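Local coordinates for protein TsrE (Streptomyces laurentii, PDB 7CWW) that probably acts as a cyclase in the biosynthesis of a thiopeptide antibiotic, at residues Leu108-Leu119 against Leu225-Tyr236. Sequence-based numbering, arbitrary orientation.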
ATOM      1  N   LEU A 108      -4.385 -14.259  -7.498  1.00 27.22           N
ATOM      2  CA  LEU A 108      -4.615 -12.907  -7.992  1.00 28.43           C
ATOM      3  C   LEU A 108      -3.546 -11.943  -7.490  1.00 23.55           C
ATOM      4  O   LEU A 108      -3.041 -11.125  -8.259  1.00 28.58           O
ATOM      5  CB  LEU A 108      -6.008 -12.419  -7.588  1.00 27.38           C
ATOM      6  CG  LEU A 108      -6.586 -11.217  -8.351  1.00 31.08           C
ATOM      7  CD1 LEU A 108      -6.782 -11.520  -9.829  1.00 26.44           C
ATOM      8  CD2 LEU A 108      -7.925 -10.797  -7.748  1.00 33.01           C
ATOM      9  N   ALA A 109      -3.185 -12.022  -6.203  1.00 24.68           N
ATOM     10  CA  ALA A 109      -2.139 -11.142  -5.683  1.00 23.50           C
ATOM     11  C   ALA A 109      -0.815 -11.377  -6.403  1.00 27.34           C
ATOM     12  O   ALA A 109      -0.119 -10.422  -6.768  1.00 25.69           O
ATOM     13  CB  ALA A 109      -1.963 -11.345  -4.165  1.00 21.82           C
ATOM     14  N   GLU A 110      -0.439 -12.646  -6.604  1.00 26.42           N
ATOM     15  CA  GLU A 110       0.823 -12.926  -7.280  1.00 23.49           C
ATOM     16  C   GLU A 110       0.773 -12.470  -8.730  1.00 21.82           C
ATOM     17  O   GLU A 110       1.780 -11.991  -9.270  1.00 26.52           O
ATOM     18  CB  GLU A 110       1.154 -14.416  -7.169  1.00 26.91           C
ATOM     19  CG  GLU A 110       1.448 -14.848  -5.728  1.00 21.44           C
ATOM     20  CD  GLU A 110       2.055 -16.240  -5.648  1.00 33.39           C
ATOM     21  OE1 GLU A 110       1.923 -17.005  -6.624  1.00 32.80           O
ATOM     22  OE2 GLU A 110       2.668 -16.569  -4.609  1.00 35.59           O
ATOM     23  N   ASN A 111      -0.396 -12.601  -9.366  1.00 26.04           N
ATOM     24  CA  ASN A 111      -0.593 -12.036 -10.697  1.00 33.05           C
ATOM     25  C   ASN A 111      -0.364 -10.535 -10.683  1.00 28.20           C
ATOM     26  O   ASN A 111       0.309  -9.988 -11.565  1.00 26.89           O
ATOM     27  CB  ASN A 111      -2.008 -12.331 -11.206  1.00 35.50           C
ATOM     28  CG  ASN A 111      -2.142 -13.709 -11.820  1.00 44.83           C
ATOM     29  OD1 ASN A 111      -1.154 -14.346 -12.172  1.00 47.36           O
ATOM     30  ND2 ASN A 111      -3.375 -14.165 -11.971  1.00 49.31           N
ATOM     31  N   PHE A 112      -0.960  -9.847  -9.707  1.00 22.70           N
ATOM     32  CA  PHE A 112      -0.826  -8.394  -9.640  1.00 26.23           C
ATOM     33  C   PHE A 112       0.635  -7.989  -9.451  1.00 22.13           C
ATOM     34  O   PHE A 112       1.137  -7.084 -10.131  1.00 26.77           O
ATOM     35  CB  PHE A 112      -1.689  -7.839  -8.503  1.00 27.72           C
ATOM     36  CG  PHE A 112      -1.733  -6.338  -8.471  1.00 27.36           C
ATOM     37  CD1 PHE A 112      -2.488  -5.635  -9.412  1.00 24.49           C
ATOM     38  CD2 PHE A 112      -0.981  -5.630  -7.536  1.00 29.20           C
ATOM     39  CE1 PHE A 112      -2.509  -4.253  -9.412  1.00 29.59           C
ATOM     40  CE2 PHE A 112      -0.998  -4.229  -7.518  1.00 24.94           C
ATOM     41  CZ  PHE A 112      -1.762  -3.543  -8.457  1.00 23.56           C
ATOM     42  N   TRP A 113       1.329  -8.645  -8.519  1.00 23.74           N
ATOM     43  CA  TRP A 113       2.729  -8.325  -8.258  1.00 24.82           C
ATOM     44  C   TRP A 113       3.596  -8.571  -9.491  1.00 26.06           C
ATOM     45  O   TRP A 113       4.474  -7.764  -9.811  1.00 24.46           O
ATOM     46  CB  TRP A 113       3.234  -9.154  -7.071  1.00 21.36           C
ATOM     47  CG  TRP A 113       2.694  -8.681  -5.729  1.00 22.03           C
ATOM     48  CD1 TRP A 113       2.323  -7.405  -5.396  1.00 23.51           C
ATOM     49  CD2 TRP A 113       2.444  -9.485  -4.566  1.00 25.33           C
ATOM     50  NE1 TRP A 113       1.874  -7.367  -4.093  1.00 26.06           N
ATOM     51  CE2 TRP A 113       1.942  -8.630  -3.562  1.00 26.78           C
ATOM     52  CE3 TRP A 113       2.617 -10.841  -4.273  1.00 23.20           C
ATOM     53  CZ2 TRP A 113       1.606  -9.091  -2.287  1.00 28.29           C
ATOM     54  CZ3 TRP A 113       2.272 -11.300  -3.016  1.00 22.57           C
ATOM     55  CH2 TRP A 113       1.783 -10.426  -2.030  1.00 23.12           C
ATOM     56  N   THR A 114       3.370  -9.692 -10.188  1.00 22.53           N
ATOM     57  CA  THR A 114       4.116  -9.982 -11.411  1.00 24.94           C
ATOM     58  C   THR A 114       3.881  -8.892 -12.451  1.00 28.05           C
ATOM     59  O   THR A 114       4.826  -8.362 -13.047  1.00 29.58           O
ATOM     60  CB  THR A 114       3.691 -11.351 -11.963  1.00 25.32           C
ATOM     61  OG1 THR A 114       3.927 -12.361 -10.977  1.00 28.00           O
ATOM     62  CG2 THR A 114       4.445 -11.714 -13.256  1.00 24.43           C
ATOM     63  N   GLU A 115       2.618  -8.528 -12.670  1.00 26.11           N
ATOM     64  CA  GLU A 115       2.329  -7.575 -13.733  1.00 26.18           C
ATOM     65  C   GLU A 115       2.770  -6.162 -13.391  1.00 25.09           C
ATOM     66  O   GLU A 115       2.976  -5.362 -14.307  1.00 27.24           O
ATOM     67  CB  GLU A 115       0.836  -7.603 -14.057  1.00 27.62           C
ATOM     68  CG  GLU A 115       0.402  -8.945 -14.621  1.00 34.99           C
ATOM     69  CD  GLU A 115      -0.978  -8.899 -15.240  1.00 45.28           C
ATOM     70  OE1 GLU A 115      -1.856  -8.176 -14.706  1.00 35.94           O
ATOM     71  OE2 GLU A 115      -1.183  -9.600 -16.250  1.00 52.60           O
ATOM     72  N   THR A 116       2.902  -5.824 -12.106  1.00 24.21           N
ATOM     73  CA  THR A 116       3.360  -4.495 -11.718  1.00 21.82           C
ATOM     74  C   THR A 116       4.840  -4.457 -11.368  1.00 23.40           C
ATOM     75  O   THR A 116       5.329  -3.410 -10.939  1.00 25.72           O
ATOM     76  CB  THR A 116       2.544  -3.961 -10.531  1.00 23.01           C
ATOM     77  OG1 THR A 116       2.638  -4.874  -9.431  1.00 23.56           O
ATOM     78  CG2 THR A 116       1.085  -3.791 -10.919  1.00 28.26           C
ATOM     79  N   THR A 117       5.561  -5.568 -11.530  1.00 22.96           N
ATOM     80  CA  THR A 117       7.012  -5.546 -11.333  1.00 25.03           C
ATOM     81  C   THR A 117       7.727  -4.602 -12.302  1.00 25.36           C
ATOM     82  O   THR A 117       8.590  -3.831 -11.847  1.00 27.30           O
ATOM     83  CB  THR A 117       7.560  -6.976 -11.426  1.00 27.81           C
ATOM     84  OG1 THR A 117       7.091  -7.748 -10.302  1.00 26.37           O
ATOM     85  CG2 THR A 117       9.100  -6.967 -11.441  1.00 31.17           C
ATOM     86  N   PRO A 118       7.439  -4.591 -13.612  1.00 25.95           N
ATOM     87  CA  PRO A 118       8.072  -3.561 -14.466  1.00 30.25           C
ATOM     88  C   PRO A 118       7.824  -2.141 -13.986  1.00 29.57           C
ATOM     89  O   PRO A 118       8.745  -1.313 -14.018  1.00 29.86           O
ATOM     90  CB  PRO A 118       7.441  -3.807 -15.851  1.00 31.60           C
ATOM     91  CG  PRO A 118       7.152  -5.284 -15.863  1.00 30.44           C
ATOM     92  CD  PRO A 118       6.754  -5.623 -14.422  1.00 26.42           C
ATOM     93  N   LEU A 119       6.600  -1.831 -13.546  1.00 29.83           N
ATOM     94  CA  LEU A 119       6.307  -0.492 -13.039  1.00 24.19           C
ATOM     95  C   LEU A 119       7.132  -0.187 -11.803  1.00 21.94           C
ATOM     96  O   LEU A 119       7.716   0.900 -11.677  1.00 25.43           O
ATOM     97  CB  LEU A 119       4.815  -0.357 -12.712  1.00 26.28           C
ATOM     98  CG  LEU A 119       4.444   0.897 -11.911  1.00 31.01           C
ATOM     99  CD1 LEU A 119       4.635   2.167 -12.750  1.00 28.78           C
ATOM    100  CD2 LEU A 119       2.996   0.804 -11.403  1.00 28.85           C
ATOM    101  N   LEU A 225       3.856   7.578 -14.418  1.00 29.70           N
ATOM    102  CA  LEU A 225       3.994   6.455 -13.493  1.00 32.32           C
ATOM    103  C   LEU A 225       2.700   6.219 -12.721  1.00 31.19           C
ATOM    104  O   LEU A 225       2.299   5.069 -12.498  1.00 30.58           O
ATOM    105  CB  LEU A 225       5.162   6.706 -12.536  1.00 33.64           C
ATOM    106  CG  LEU A 225       6.561   6.664 -13.158  1.00 36.71           C
ATOM    107  CD1 LEU A 225       7.650   7.070 -12.156  1.00 35.15           C
ATOM    108  CD2 LEU A 225       6.825   5.266 -13.705  1.00 34.23           C
ATOM    109  N   ALA A 226       2.053   7.295 -12.272  1.00 28.64           N
ATOM    110  CA  ALA A 226       0.787   7.134 -11.563  1.00 27.49           C
ATOM    111  C   ALA A 226      -0.256   6.539 -12.487  1.00 26.80           C
ATOM    112  O   ALA A 226      -1.022   5.652 -12.087  1.00 27.71           O
ATOM    113  CB  ALA A 226       0.304   8.476 -11.008  1.00 25.06           C
ATOM    114  N   ARG A 227      -0.285   7.012 -13.737  1.00 27.85           N
ATOM    115  CA  ARG A 227      -1.258   6.517 -14.699  1.00 27.74           C
ATOM    116  C   ARG A 227      -1.144   5.008 -14.857  1.00 27.07           C
ATOM    117  O   ARG A 227      -2.152   4.292 -14.842  1.00 27.50           O
ATOM    118  CB  ARG A 227      -1.058   7.218 -16.044  1.00 28.54           C
ATOM    119  CG  ARG A 227      -2.178   6.988 -17.044  1.00 28.70           C
ATOM    120  CD  ARG A 227      -1.869   7.704 -18.375  1.00 26.82           C
ATOM    121  NE  ARG A 227      -2.774   7.283 -19.441  1.00 45.67           N
ATOM    122  CZ  ARG A 227      -2.456   7.275 -20.736  1.00 63.78           C
ATOM    123  NH1 ARG A 227      -1.247   7.661 -21.132  1.00 70.93           N
ATOM    124  NH2 ARG A 227      -3.346   6.880 -21.637  1.00 65.44           N
ATOM    125  N   GLU A 228       0.084   4.507 -15.021  1.00 26.71           N
ATOM    126  CA  GLU A 228       0.277   3.066 -15.193  1.00 29.24           C
ATOM    127  C   GLU A 228      -0.169   2.308 -13.949  1.00 30.34           C
ATOM    128  O   GLU A 228      -0.820   1.258 -14.053  1.00 28.54           O
ATOM    129  CB  GLU A 228       1.747   2.763 -15.526  1.00 31.22           C
ATOM    130  CG  GLU A 228       2.068   1.294 -15.838  1.00 38.42           C
ATOM    131  CD  GLU A 228       1.513   0.838 -17.192  1.00 50.33           C
ATOM    132  OE1 GLU A 228       1.056   1.696 -17.982  1.00 54.61           O
ATOM    133  OE2 GLU A 228       1.538  -0.382 -17.469  1.00 55.20           O
ATOM    134  N   TRP A 229       0.164   2.827 -12.764  1.00 27.66           N
ATOM    135  CA  TRP A 229      -0.342   2.223 -11.533  1.00 26.68           C
ATOM    136  C   TRP A 229      -1.863   2.180 -11.531  1.00 31.23           C
ATOM    137  O   TRP A 229      -2.463   1.135 -11.247  1.00 28.24           O
ATOM    138  CB  TRP A 229       0.153   2.989 -10.308  1.00 26.81           C
ATOM    139  CG  TRP A 229      -0.643   2.622  -9.075  1.00 29.73           C
ATOM    140  CD1 TRP A 229      -1.636   3.357  -8.486  1.00 26.34           C
ATOM    141  CD2 TRP A 229      -0.513   1.418  -8.291  1.00 26.20           C
ATOM    142  NE1 TRP A 229      -2.126   2.681  -7.381  1.00 29.25           N
ATOM    143  CE2 TRP A 229      -1.467   1.487  -7.253  1.00 28.19           C
ATOM    144  CE3 TRP A 229       0.294   0.276  -8.389  1.00 25.14           C
ATOM    145  CZ2 TRP A 229      -1.607   0.472  -6.285  1.00 26.07           C
ATOM    146  CZ3 TRP A 229       0.144  -0.736  -7.436  1.00 28.55           C
ATOM    147  CH2 TRP A 229      -0.800  -0.621  -6.393  1.00 27.43           C
ATOM    148  N   LEU A 230      -2.510   3.317 -11.850  1.00 23.46           N
ATOM    149  CA  LEU A 230      -3.965   3.397 -11.736  1.00 23.14           C
ATOM    150  C   LEU A 230      -4.651   2.440 -12.697  1.00 27.23           C
ATOM    151  O   LEU A 230      -5.598   1.746 -12.305  1.00 27.23           O
ATOM    152  CB  LEU A 230      -4.455   4.832 -12.001  1.00 24.09           C
ATOM    153  CG  LEU A 230      -3.937   5.823 -10.959  1.00 27.78           C
ATOM    154  CD1 LEU A 230      -3.964   7.249 -11.505  1.00 25.58           C
ATOM    155  CD2 LEU A 230      -4.696   5.699  -9.627  1.00 25.58           C
ATOM    156  N   VAL A 231      -4.211   2.397 -13.962  1.00 24.93           N
ATOM    157  CA  VAL A 231      -4.925   1.572 -14.936  1.00 29.18           C
ATOM    158  C   VAL A 231      -4.777   0.093 -14.580  1.00 26.63           C
ATOM    159  O   VAL A 231      -5.725  -0.690 -14.724  1.00 28.35           O
ATOM    160  CB  VAL A 231      -4.471   1.875 -16.385  1.00 40.99           C
ATOM    161  CG1 VAL A 231      -4.775   3.336 -16.749  1.00 43.35           C
ATOM    162  CG2 VAL A 231      -2.995   1.583 -16.587  1.00 54.98           C
ATOM    163  N   ARG A 232      -3.599  -0.312 -14.101  1.00 27.14           N
ATOM    164  CA  ARG A 232      -3.414  -1.710 -13.720  1.00 28.43           C
ATOM    165  C   ARG A 232      -4.258  -2.071 -12.500  1.00 22.79           C
ATOM    166  O   ARG A 232      -4.959  -3.087 -12.501  1.00 28.08           O
ATOM    167  CB  ARG A 232      -1.937  -1.982 -13.479  1.00 29.51           C
ATOM    168  CG  ARG A 232      -1.144  -1.907 -14.771  1.00 34.23           C
ATOM    169  CD  ARG A 232       0.138  -2.703 -14.704  1.00 30.83           C
ATOM    170  NE  ARG A 232       0.849  -2.601 -15.974  1.00 32.02           N
ATOM    171  CZ  ARG A 232       0.839  -3.532 -16.922  1.00 37.47           C
ATOM    172  NH1 ARG A 232       0.155  -4.659 -16.751  1.00 34.83           N
ATOM    173  NH2 ARG A 232       1.514  -3.330 -18.050  1.00 38.36           N
ATOM    174  N   LEU A 233      -4.225  -1.244 -11.451  1.00 25.23           N
ATOM    175  CA  LEU A 233      -5.071  -1.543 -10.293  1.00 27.31           C
ATOM    176  C   LEU A 233      -6.538  -1.545 -10.686  1.00 23.91           C
ATOM    177  O   LEU A 233      -7.302  -2.425 -10.278  1.00 26.03           O
ATOM    178  CB  LEU A 233      -4.827  -0.544  -9.160  1.00 25.94           C
ATOM    179  CG  LEU A 233      -5.570  -0.810  -7.843  1.00 27.69           C
ATOM    180  CD1 LEU A 233      -5.149  -2.150  -7.162  1.00 23.09           C
ATOM    181  CD2 LEU A 233      -5.381   0.369  -6.871  1.00 24.03           C
ATOM    182  N   ARG A 234      -6.949  -0.574 -11.505  1.00 24.70           N
ATOM    183  CA  ARG A 234      -8.350  -0.496 -11.894  1.00 24.64           C
ATOM    184  C   ARG A 234      -8.769  -1.702 -12.730  1.00 29.37           C
ATOM    185  O   ARG A 234      -9.910  -2.163 -12.619  1.00 30.65           O
ATOM    186  CB  ARG A 234      -8.598   0.812 -12.643  1.00 27.64           C
ATOM    187  CG  ARG A 234     -10.049   1.049 -13.028  1.00 31.91           C
ATOM    188  CD  ARG A 234     -10.164   2.360 -13.794  1.00 28.96           C
ATOM    189  NE  ARG A 234      -9.540   2.289 -15.118  1.00 28.50           N
ATOM    190  CZ  ARG A 234      -9.360   3.344 -15.913  1.00 33.11           C
ATOM    191  NH1 ARG A 234      -9.726   4.554 -15.506  1.00 27.77           N
ATOM    192  NH2 ARG A 234      -8.824   3.196 -17.117  1.00 28.34           N
ATOM    193  N   ASP A 235      -7.861  -2.230 -13.555  1.00 32.49           N
ATOM    194  CA  ASP A 235      -8.136  -3.459 -14.304  1.00 31.88           C
ATOM    195  C   ASP A 235      -8.424  -4.634 -13.375  1.00 32.66           C
ATOM    196  O   ASP A 235      -9.135  -5.569 -13.756  1.00 31.48           O
ATOM    197  CB  ASP A 235      -6.941  -3.818 -15.189  1.00 33.20           C
ATOM    198  CG  ASP A 235      -6.862  -2.985 -16.453  1.00 47.10           C
ATOM    199  OD1 ASP A 235      -7.854  -2.312 -16.800  1.00 47.31           O
ATOM    200  OD2 ASP A 235      -5.790  -3.010 -17.094  1.00 49.63           O
ATOM    201  N   TYR A 236      -7.847  -4.628 -12.172  1.00 24.02           N
ATOM    202  CA  TYR A 236      -8.055  -5.715 -11.224  1.00 28.18           C
ATOM    203  C   TYR A 236      -9.325  -5.573 -10.401  1.00 32.58           C
ATOM    204  O   TYR A 236      -9.749  -6.552  -9.779  1.00 34.02           O
ATOM    205  CB  TYR A 236      -6.856  -5.817 -10.267  1.00 25.58           C
ATOM    206  CG  TYR A 236      -5.776  -6.709 -10.830  1.00 26.96           C
ATOM    207  CD1 TYR A 236      -5.058  -6.328 -11.960  1.00 27.73           C
ATOM    208  CD2 TYR A 236      -5.501  -7.950 -10.265  1.00 26.70           C
ATOM    209  CE1 TYR A 236      -4.069  -7.152 -12.503  1.00 30.70           C
ATOM    210  CE2 TYR A 236      -4.510  -8.779 -10.804  1.00 27.10           C
ATOM    211  CZ  TYR A 236      -3.814  -8.374 -11.924  1.00 30.02           C
ATOM    212  OH  TYR A 236      -2.843  -9.183 -12.467  1.00 31.06           O
TER
HETATM  213  O   HOH W   1      -1.599  -5.624 -14.885  1.00 38.17           O
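Tyr236 lies as a knob among Leu108, Asn111, Phe112 and Glu115, its ring struck by the edge of one aromatic while its hydroxyl is bonded to a carboxylate. Phe112 CD1 stands over the centre of the tyrosine face, 3.6 Å above its plane, in an edge-to-face pair whose planes meet at 80°. With CG anti to the backbone N (chi1 -173°), the phenylalanine runs on past Tyr236. Its far end, CZ, comes 3.5 Å from Trp229 CZ3, so one ring links the other two in an aromatic cluster. Leu108 and Tyr236 run past each other in opposite directions, with Leu108 CD1 touching CE2 of Tyr236.

At the exposed margin Tyr236 OH donates to Glu115 OE1 over 2.6 Å, meeting the carboxylate from above its plane. The same oxygen accepts from a water that in turn accepts from Arg232 NH1, bridging charges too far apart for a salt bridge. Arg232 also ties back along its own helix, its NE 2.8 Å from Glu228 OE2 in a salt bridge. Glu115 O lies over one face of the guanidinium, toward its rim. Salt bridge and water together probably limit the rotation of this group, and the links would favour a charged Glu115.

Toward the other end, Leu119 divides its branches: CD2 packs 3.7 Å from Trp229 CB, and CD1 rests by Leu225 and Glu228. The segments run antiparallel at 168°, their axes 10.5 Å apart, joining helices 106-127 and 224-245, far apart in sequence, within the largely helical part of the lantibiotic-dehydratase C-terminal family region. Helix 308-326 adds Tyr319 beside Phe112 and stacks His323 on Trp229, whose NE1 bonds to Thr145 of helix 131-149; from helix 106-127, Trp113 and Thr117 reach strand 39-49.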